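Local coordinates for YARHG domain-containing protein (Legionella pneumophila subsp. pneumophila, PDB 4G2A) that is of unknown function but, with a DUF4424 region and a YARHG domain, has been proposed to be a nutrient-binding protein, at residues G7-L12 with W156-L161; E59-M64 with K128-P133; P67-D72 with L119-A124. All blocks are in the same frame, centred on the assembly; numbering follows the deposited sequence.

Contact 1: G7-L12 with W156-L161; sequences GGEGSL and WVRYVL
Strand 10-15, near the N-terminus, lies parallel to strand 155-160 in the beta domain, and the pairing of G10 with Y159 and S11 with V160 is where the two strands meet. Three backbone bonds join them. V160 N gives a straight bond to G10 O at 2.9 Å, and L12 N returns one to V160 O at 3.1 Å; the third, from G10 N to R158 O, is weak. On the N-terminal side of the bridges the chains diverge, and two waters take over from direct bonds: both donate to G8 O, while one accepts from R158 N and the other from R158 NE, so the loop leading into the strand is tied to backbone and side chain of the same arginine. W156 CB sits over the centre of the R158 guanidinium, 3.6 Å above its plane, while E9 OE1 stays 5.3 Å from R158 NE. Instead the E9 side chain crosses R158 and V160 at a slant, OE1 3.2 Å from R158 CB and both oxygens near V160 CG2. The ring of Y159, with CG anti to the backbone N (chi1 -161°), turns back under the partner strand and presents one face to the G10-S11 peptide, with G10 C 3.7 Å above its plane. F50 and C48 of strand 43-54 also touch Y159 in the interior. L12 crosses the tyrosine at about a right angle, its CD2 4.0 Å from Y159 CE1, and a water links S11 and Y159, donating to S11 O and lying 2.7 Å from Y159 OH.

Contact 2: E59-M64 with K128-P133; sequences EVTISM and KTTFPP. With SO4 (sulfate ion), chain B.
Strands 60-64 and 128-131 run antiparallel, 4.7 Å apart at their axes, with V60-F131 and I62-T129 as hydrogen-bonded pairs and T61-T130 and S63-K128 as non-hydrogen-bonded ones. Each hydrogen-bonded pair exchanges two backbone bonds; that from F131 N to V60 O, 2.7 Å long, is almost perfectly straight at 179°. On the face carrying V60, I62, T129 and F131, the phenylalanine meets its neighbours by different atoms: F131 CB lies against V60 CG2, I62 CG1 comes to F131 CE1 obliquely, at 4.0 Å, and the selenomethionine M64 sends its CE to the ring edge, in plane, 3.8 Å from F131 CZ. T129 holds OG1 between its backbone N and carbonyl carbon (chi1 71°), where it adds a weak bond to I62 O and comes within 3.1 Å of I62 CG1. F52 and V137 of neighbouring strands also touch F131. The opposite face is polar: T61 OG1 and T130 OG1 share a weak bond of 3.4 Å, and E59 OE1 lies against T130 CG2. At the outward edge of strand 60-64, S63 N donates to a sulfate oxygen, O4, at 2.7 Å, and S17 OG binds the same ion, which probably came from the crystallisation liquor. The chemistry thus differs by face: that of F131, with M64 packing, is largely apolar, T129 OG1 its polar exception, and the other carries T61, S63, T130 and K128, while the sulfate marks a backbone N-H available to an anion.

Contact 3: P67-D72 with L119-A124; sequences PFPIND and LYYEDA
The ring of Y121 lies beneath the F68-P69 peptide, with P69 N 3.7 Å above its centre and F68 C nearer the rim of the same face. The pyrrolidine continues the overlap: P69 CD stands over the ring in a CH-pi contact, 4.2 Å from the centroid and 20° off its normal, and P69 CB reaches Y121 CE1. At its root the tyrosine touches P67, CB to CB, while P67 CG meets L119 CD1 at 3.6 Å, the two side chains crossing at about a right angle. The ring of F68 packs on D123 and A124. F68 places CG between its backbone N and carbonyl carbon (chi1 51°), which folds the ring back over the partner chain; D123 O sits 4.0 Å above its centre, and D123 CB packs on CE1. The same carbonyl oxygen accepts the backbone bond from F68 N at 3.0 Å, so D123 O is bonded by the F68 amide and also lies over the F68 ring. Only here do the two backbones bond directly; nearby, a water takes up the separation, donating to F68 O and D123 OD2 and accepting from E122 N. D123 OD2 is otherwise flanked by I70, whose CG2 comes within 3.5 Å. The other carboxylate oxygen, OD1, makes a weak, long ion pair with R108. Antiparallel strands 60-68 and 123-131 part at this end, after the P67-A124 pair, P69 and N71 turning to bond backbone groups of L91, G88 and Q89. Strand 10-15 flanks the contact through S11 and I14, which pack on P67, while strand 102-110 borders the other edge of strand 123-131, bonding A124 through G109.

Contacts 2 and 3 lie on the same strand pair, 60-68 with 123-131, their centres 24 Å apart: contact 2 holds the far end, about 32 Å from the centre of the chain, and contact 3 the end where the strands separate. Contact 1 adds strand 10-15, which neighbours strand 60-68, and so joins that pair to strand 155-160. Its centre lies 11 Å from that of contact 3, and the two touch, S11 CB meeting P67 O at 3.6 Å and G8 CA meeting P69 CG at 4.0 Å. Contacts 1 and 2 do not touch, their nearest atoms being about 8 Å apart. The sulfate belongs to contact 2.

Contact 1: G7-L12 with W156-L161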
# COMPACT_ATOMS: atom_id res chain seq x y z
N GLY A 7 7.52 4.61 1.33
CA GLY A 7 7.05 4.31 2.67
C GLY A 7 7.47 2.97 3.27
O GLY A 7 7.30 2.76 4.47
N GLY A 8 8.01 2.08 2.45
CA GLY A 8 8.41 0.74 2.89
C GLY A 8 7.42 -0.30 2.42
O GLY A 8 6.35 0.04 1.89
N GLU A 9 7.78 -1.57 2.56
CA GLU A 9 6.93 -2.67 2.11
C GLU A 9 7.24 -3.97 2.86
O GLU A 9 8.29 -4.10 3.50
CB GLU A 9 7.05 -2.89 0.58
CG GLU A 9 8.45 -3.22 0.03
CD GLU A 9 8.46 -3.92 -1.32
OE1 GLU A 9 7.45 -4.56 -1.69
OE2 GLU A 9 9.52 -3.89 -1.99
N GLY A 10 6.32 -4.92 2.74
CA GLY A 10 6.47 -6.23 3.33
C GLY A 10 7.19 -7.21 2.42
O GLY A 10 7.30 -7.00 1.20
N SER A 11 7.73 -8.26 3.02
CA SER A 11 8.47 -9.29 2.29
C SER A 11 8.28 -10.63 2.96
O SER A 11 8.13 -10.69 4.19
CB SER A 11 9.96 -8.95 2.24
OG SER A 11 10.28 -7.95 1.28
N LEU A 12 8.30 -11.72 2.16
CA LEU A 12 8.26 -13.09 2.69
C LEU A 12 9.53 -13.35 3.51
O LEU A 12 10.57 -12.76 3.17
CB LEU A 12 8.20 -14.14 1.53
CG LEU A 12 6.87 -14.43 0.86
CD1 LEU A 12 7.06 -15.46 -0.21
CD2 LEU A 12 5.82 -14.93 1.85
N TRP A 156 0.56 3.17 -3.07
CA TRP A 156 1.07 1.84 -3.40
C TRP A 156 1.18 0.97 -2.15
O TRP A 156 1.73 1.39 -1.14
CB TRP A 156 2.45 1.94 -4.06
CG TRP A 156 2.42 2.48 -5.46
CD1 TRP A 156 2.65 3.76 -5.85
CD2 TRP A 156 2.21 1.72 -6.66
NE1 TRP A 156 2.56 3.86 -7.22
CE2 TRP A 156 2.30 2.62 -7.74
CE3 TRP A 156 1.95 0.35 -6.93
CZ2 TRP A 156 2.14 2.21 -9.08
CZ3 TRP A 156 1.80 -0.05 -8.25
CH2 TRP A 156 1.87 0.87 -9.31
N VAL A 157 0.65 -0.24 -2.24
CA VAL A 157 0.75 -1.23 -1.17
C VAL A 157 1.43 -2.41 -1.85
O VAL A 157 1.04 -2.79 -2.95
CB VAL A 157 -0.58 -1.54 -0.40
CG1 VAL A 157 -1.78 -1.54 -1.33
CG2 VAL A 157 -0.50 -2.83 0.40
N ARG A 158 2.56 -2.83 -1.29
CA ARG A 158 3.37 -3.87 -1.91
C ARG A 158 3.78 -4.92 -0.90
O ARG A 158 3.83 -4.67 0.30
CB ARG A 158 4.64 -3.28 -2.57
CG ARG A 158 4.50 -1.91 -3.22
CD ARG A 158 5.85 -1.47 -3.70
NE ARG A 158 5.98 -0.02 -3.90
CZ ARG A 158 5.72 0.61 -5.04
NH1 ARG A 158 5.26 -0.06 -6.09
NH2 ARG A 158 5.93 1.92 -5.14
N TYR A 159 4.09 -6.11 -1.42
CA TYR A 159 4.56 -7.27 -0.67
C TYR A 159 5.37 -8.16 -1.61
O TYR A 159 4.83 -8.58 -2.63
CB TYR A 159 3.39 -8.03 -0.04
CG TYR A 159 3.80 -8.95 1.08
CD1 TYR A 159 4.26 -10.24 0.82
CD2 TYR A 159 3.77 -8.52 2.41
CE1 TYR A 159 4.66 -11.08 1.85
CE2 TYR A 159 4.15 -9.36 3.45
CZ TYR A 159 4.58 -10.65 3.17
OH TYR A 159 4.96 -11.50 4.18
N VAL A 160 6.66 -8.43 -1.28
CA VAL A 160 7.54 -9.28 -2.09
C VAL A 160 7.21 -10.77 -1.85
O VAL A 160 7.32 -11.27 -0.73
CB VAL A 160 9.04 -8.98 -1.88
CG1 VAL A 160 9.92 -9.94 -2.69
CG2 VAL A 160 9.36 -7.52 -2.23
N LEU A 161 6.79 -11.46 -2.94
CA LEU A 161 6.37 -12.85 -2.96
C LEU A 161 7.26 -13.71 -3.86
O LEU A 161 7.29 -14.92 -3.65
CB LEU A 161 4.91 -12.93 -3.45
CG LEU A 161 3.82 -12.39 -2.48
CD1 LEU A 161 2.48 -12.22 -3.20
CD2 LEU A 161 3.66 -13.28 -1.27
O HOH W 1 3.66 -1.01 0.66
O HOH W 2 6.48 0.63 -1.11
O HOH W 3 6.31 -10.46 6.29

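Contact 2: E59-M64 with K128-P133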
# COMPACT_ATOMS: atom_id res chain seq x y z
N GLU A 59 16.53 -33.49 12.31
CA GLU A 59 16.50 -32.16 12.91
C GLU A 59 17.37 -31.19 12.08
O GLU A 59 18.50 -31.52 11.71
CB GLU A 59 17.00 -32.23 14.37
CG GLU A 59 16.67 -31.00 15.19
CD GLU A 59 17.88 -30.34 15.81
OE1 GLU A 59 18.49 -29.47 15.14
OE2 GLU A 59 18.21 -30.68 16.97
N VAL A 60 16.81 -30.02 11.74
CA VAL A 60 17.54 -29.02 10.96
C VAL A 60 17.43 -27.68 11.66
O VAL A 60 16.37 -27.33 12.18
CB VAL A 60 17.12 -28.94 9.46
CG1 VAL A 60 17.54 -30.18 8.68
CG2 VAL A 60 15.63 -28.70 9.30
N THR A 61 18.54 -26.94 11.69
CA THR A 61 18.63 -25.60 12.26
C THR A 61 19.02 -24.67 11.13
O THR A 61 20.06 -24.87 10.48
CB THR A 61 19.61 -25.54 13.46
OG1 THR A 61 19.18 -26.49 14.45
CG2 THR A 61 19.68 -24.15 14.09
N ILE A 62 18.16 -23.69 10.85
CA ILE A 62 18.39 -22.74 9.77
C ILE A 62 18.21 -21.30 10.28
O ILE A 62 17.51 -21.05 11.26
CB ILE A 62 17.50 -22.99 8.49
CG1 ILE A 62 16.02 -22.58 8.69
CG2 ILE A 62 17.63 -24.41 7.93
CD1 ILE A 62 15.40 -21.91 7.47
N SER A 63 18.86 -20.38 9.60
CA SER A 63 18.75 -18.97 9.87
C SER A 63 17.78 -18.38 8.82
O SER A 63 17.89 -18.66 7.62
CB SER A 63 20.13 -18.31 9.81
OG SER A 63 20.11 -16.98 10.31
N MSE A 64 16.76 -17.68 9.30
CA MSE A 64 15.76 -17.04 8.45
C MSE A 64 15.99 -15.56 8.48
O MSE A 64 16.42 -15.04 9.51
CB MSE A 64 14.35 -17.34 8.94
CG MSE A 64 13.84 -18.69 8.57
SE MSE A 64 11.91 -18.72 8.79
CE MSE A 64 11.68 -20.65 8.66
N LYS A 128 17.00 -17.59 14.31
CA LYS A 128 17.22 -19.03 14.14
C LYS A 128 15.90 -19.76 14.26
O LYS A 128 15.00 -19.31 14.97
CB LYS A 128 18.22 -19.59 15.17
CG LYS A 128 19.63 -19.02 15.07
CD LYS A 128 20.47 -19.58 13.90
CE LYS A 128 21.68 -18.72 13.59
NZ LYS A 128 22.57 -18.54 14.77
N THR A 129 15.77 -20.86 13.51
CA THR A 129 14.59 -21.73 13.52
C THR A 129 15.07 -23.19 13.51
O THR A 129 15.80 -23.58 12.60
CB THR A 129 13.61 -21.42 12.37
OG1 THR A 129 14.18 -21.86 11.14
CG2 THR A 129 13.25 -19.96 12.26
N THR A 130 14.70 -23.96 14.53
CA THR A 130 15.04 -25.37 14.63
C THR A 130 13.80 -26.17 14.28
O THR A 130 12.71 -25.93 14.81
CB THR A 130 15.64 -25.74 16.01
OG1 THR A 130 16.81 -24.94 16.24
CG2 THR A 130 16.06 -27.20 16.09
N PHE A 131 13.97 -27.10 13.35
CA PHE A 131 12.91 -27.98 12.94
C PHE A 131 13.24 -29.41 13.34
O PHE A 131 14.15 -30.00 12.74
CB PHE A 131 12.67 -27.94 11.43
CG PHE A 131 12.21 -26.66 10.77
CD1 PHE A 131 13.08 -25.59 10.61
CD2 PHE A 131 10.95 -26.59 10.17
CE1 PHE A 131 12.67 -24.43 9.96
CE2 PHE A 131 10.56 -25.44 9.49
CZ PHE A 131 11.40 -24.36 9.41
N PRO A 132 12.45 -30.01 14.28
CA PRO A 132 12.58 -31.46 14.56
C PRO A 132 12.34 -32.31 13.29
O PRO A 132 11.85 -31.77 12.29
CB PRO A 132 11.47 -31.71 15.61
CG PRO A 132 11.16 -30.38 16.19
CD PRO A 132 11.34 -29.42 15.05
N PRO A 133 12.61 -33.64 13.28
CA PRO A 133 12.36 -34.44 12.05
C PRO A 133 10.92 -34.36 11.54
O PRO A 133 9.97 -34.58 12.30
CB PRO A 133 12.72 -35.87 12.49
CG PRO A 133 13.69 -35.70 13.59
CD PRO A 133 13.22 -34.48 14.34
S SO4 B . 21.90 -21.34 7.79
O1 SO4 B . 22.82 -20.21 7.65
O2 SO4 B . 22.20 -22.37 6.79
O3 SO4 B . 22.02 -21.92 9.13
O4 SO4 B . 20.54 -20.86 7.58

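Contact 3: P67-D72 with L119-A124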
# COMPACT_ATOMS: atom_id res chain seq x y z
N PRO A 67 13.99 -9.42 4.77
CA PRO A 67 14.66 -8.29 4.10
C PRO A 67 13.79 -7.05 4.07
O PRO A 67 12.56 -7.15 4.06
CB PRO A 67 14.91 -8.80 2.68
CG PRO A 67 14.29 -10.15 2.60
CD PRO A 67 13.41 -10.35 3.78
N PHE A 68 14.40 -5.88 4.04
CA PHE A 68 13.61 -4.65 4.04
C PHE A 68 14.32 -3.49 3.33
O PHE A 68 15.55 -3.42 3.31
CB PHE A 68 13.26 -4.24 5.50
CG PHE A 68 14.43 -4.19 6.45
CD1 PHE A 68 15.29 -3.09 6.47
CD2 PHE A 68 14.68 -5.23 7.33
CE1 PHE A 68 16.37 -3.04 7.35
CE2 PHE A 68 15.77 -5.18 8.21
CZ PHE A 68 16.61 -4.09 8.21
N PRO A 69 13.55 -2.52 2.77
CA PRO A 69 14.19 -1.31 2.22
C PRO A 69 14.62 -0.37 3.36
O PRO A 69 14.12 -0.46 4.48
CB PRO A 69 13.09 -0.69 1.35
CG PRO A 69 11.79 -1.16 1.94
CD PRO A 69 12.07 -2.43 2.71
N ILE A 70 15.55 0.53 3.08
CA ILE A 70 16.03 1.48 4.09
C ILE A 70 15.96 2.90 3.57
O ILE A 70 15.81 3.11 2.36
CB ILE A 70 17.46 1.17 4.57
CG1 ILE A 70 18.49 1.29 3.42
CG2 ILE A 70 17.55 -0.14 5.34
CD1 ILE A 70 19.90 1.77 3.88
N ASN A 71 16.13 3.88 4.48
CA ASN A 71 16.24 5.27 4.06
C ASN A 71 17.69 5.48 3.62
O ASN A 71 18.60 5.43 4.44
CB ASN A 71 15.82 6.25 5.18
CG ASN A 71 15.80 7.70 4.77
OD1 ASN A 71 16.42 8.12 3.76
ND2 ASN A 71 15.12 8.51 5.57
N ASP A 72 17.91 5.57 2.30
CA ASP A 72 19.28 5.71 1.79
C ASP A 72 19.64 7.19 1.50
O ASP A 72 20.73 7.46 1.00
CB ASP A 72 19.49 4.82 0.55
CG ASP A 72 18.55 5.09 -0.61
OD1 ASP A 72 17.90 6.16 -0.62
OD2 ASP A 72 18.46 4.21 -1.50
N LEU A 119 14.95 -10.81 -4.92
CA LEU A 119 15.48 -10.17 -3.72
C LEU A 119 16.37 -8.99 -4.13
O LEU A 119 17.41 -9.21 -4.76
CB LEU A 119 16.23 -11.18 -2.83
CG LEU A 119 16.91 -10.62 -1.58
CD1 LEU A 119 15.89 -10.03 -0.63
CD2 LEU A 119 17.74 -11.67 -0.89
N TYR A 120 15.94 -7.75 -3.81
CA TYR A 120 16.67 -6.53 -4.17
C TYR A 120 17.26 -5.79 -2.96
O TYR A 120 17.91 -4.76 -3.13
CB TYR A 120 15.73 -5.58 -4.93
CG TYR A 120 15.44 -6.05 -6.33
CD1 TYR A 120 16.31 -5.76 -7.38
CD2 TYR A 120 14.32 -6.82 -6.61
CE1 TYR A 120 16.06 -6.24 -8.67
CE2 TYR A 120 14.05 -7.28 -7.89
CZ TYR A 120 14.93 -6.98 -8.92
OH TYR A 120 14.66 -7.44 -10.18
N TYR A 121 17.03 -6.30 -1.75
CA TYR A 121 17.50 -5.62 -0.53
C TYR A 121 18.77 -6.20 0.03
O TYR A 121 19.02 -7.39 -0.12
CB TYR A 121 16.40 -5.65 0.55
CG TYR A 121 15.12 -5.02 0.06
CD1 TYR A 121 15.13 -3.80 -0.61
CD2 TYR A 121 13.90 -5.66 0.24
CE1 TYR A 121 13.96 -3.23 -1.09
CE2 TYR A 121 12.71 -5.09 -0.24
CZ TYR A 121 12.75 -3.87 -0.89
OH TYR A 121 11.62 -3.28 -1.34
N GLU A 122 19.57 -5.33 0.68
CA GLU A 122 20.86 -5.68 1.28
C GLU A 122 20.77 -5.81 2.81
O GLU A 122 21.70 -6.35 3.43
CB GLU A 122 21.93 -4.64 0.92
CG GLU A 122 22.44 -4.75 -0.51
CD GLU A 122 21.70 -3.96 -1.58
OE1 GLU A 122 20.79 -3.16 -1.23
OE2 GLU A 122 22.04 -4.12 -2.78
N ASP A 123 19.68 -5.31 3.41
CA ASP A 123 19.46 -5.33 4.85
C ASP A 123 18.33 -6.26 5.23
O ASP A 123 17.34 -6.33 4.51
CB ASP A 123 19.17 -3.91 5.37
CG ASP A 123 20.19 -2.89 4.91
OD1 ASP A 123 21.25 -2.77 5.57
OD2 ASP A 123 19.94 -2.22 3.89
N ALA A 124 18.48 -6.99 6.34
CA ALA A 124 17.47 -7.94 6.83
C ALA A 124 17.57 -8.12 8.34
O ALA A 124 18.59 -7.79 8.93
CB ALA A 124 17.64 -9.30 6.14
O HOH W 4 17.89 -2.88 1.99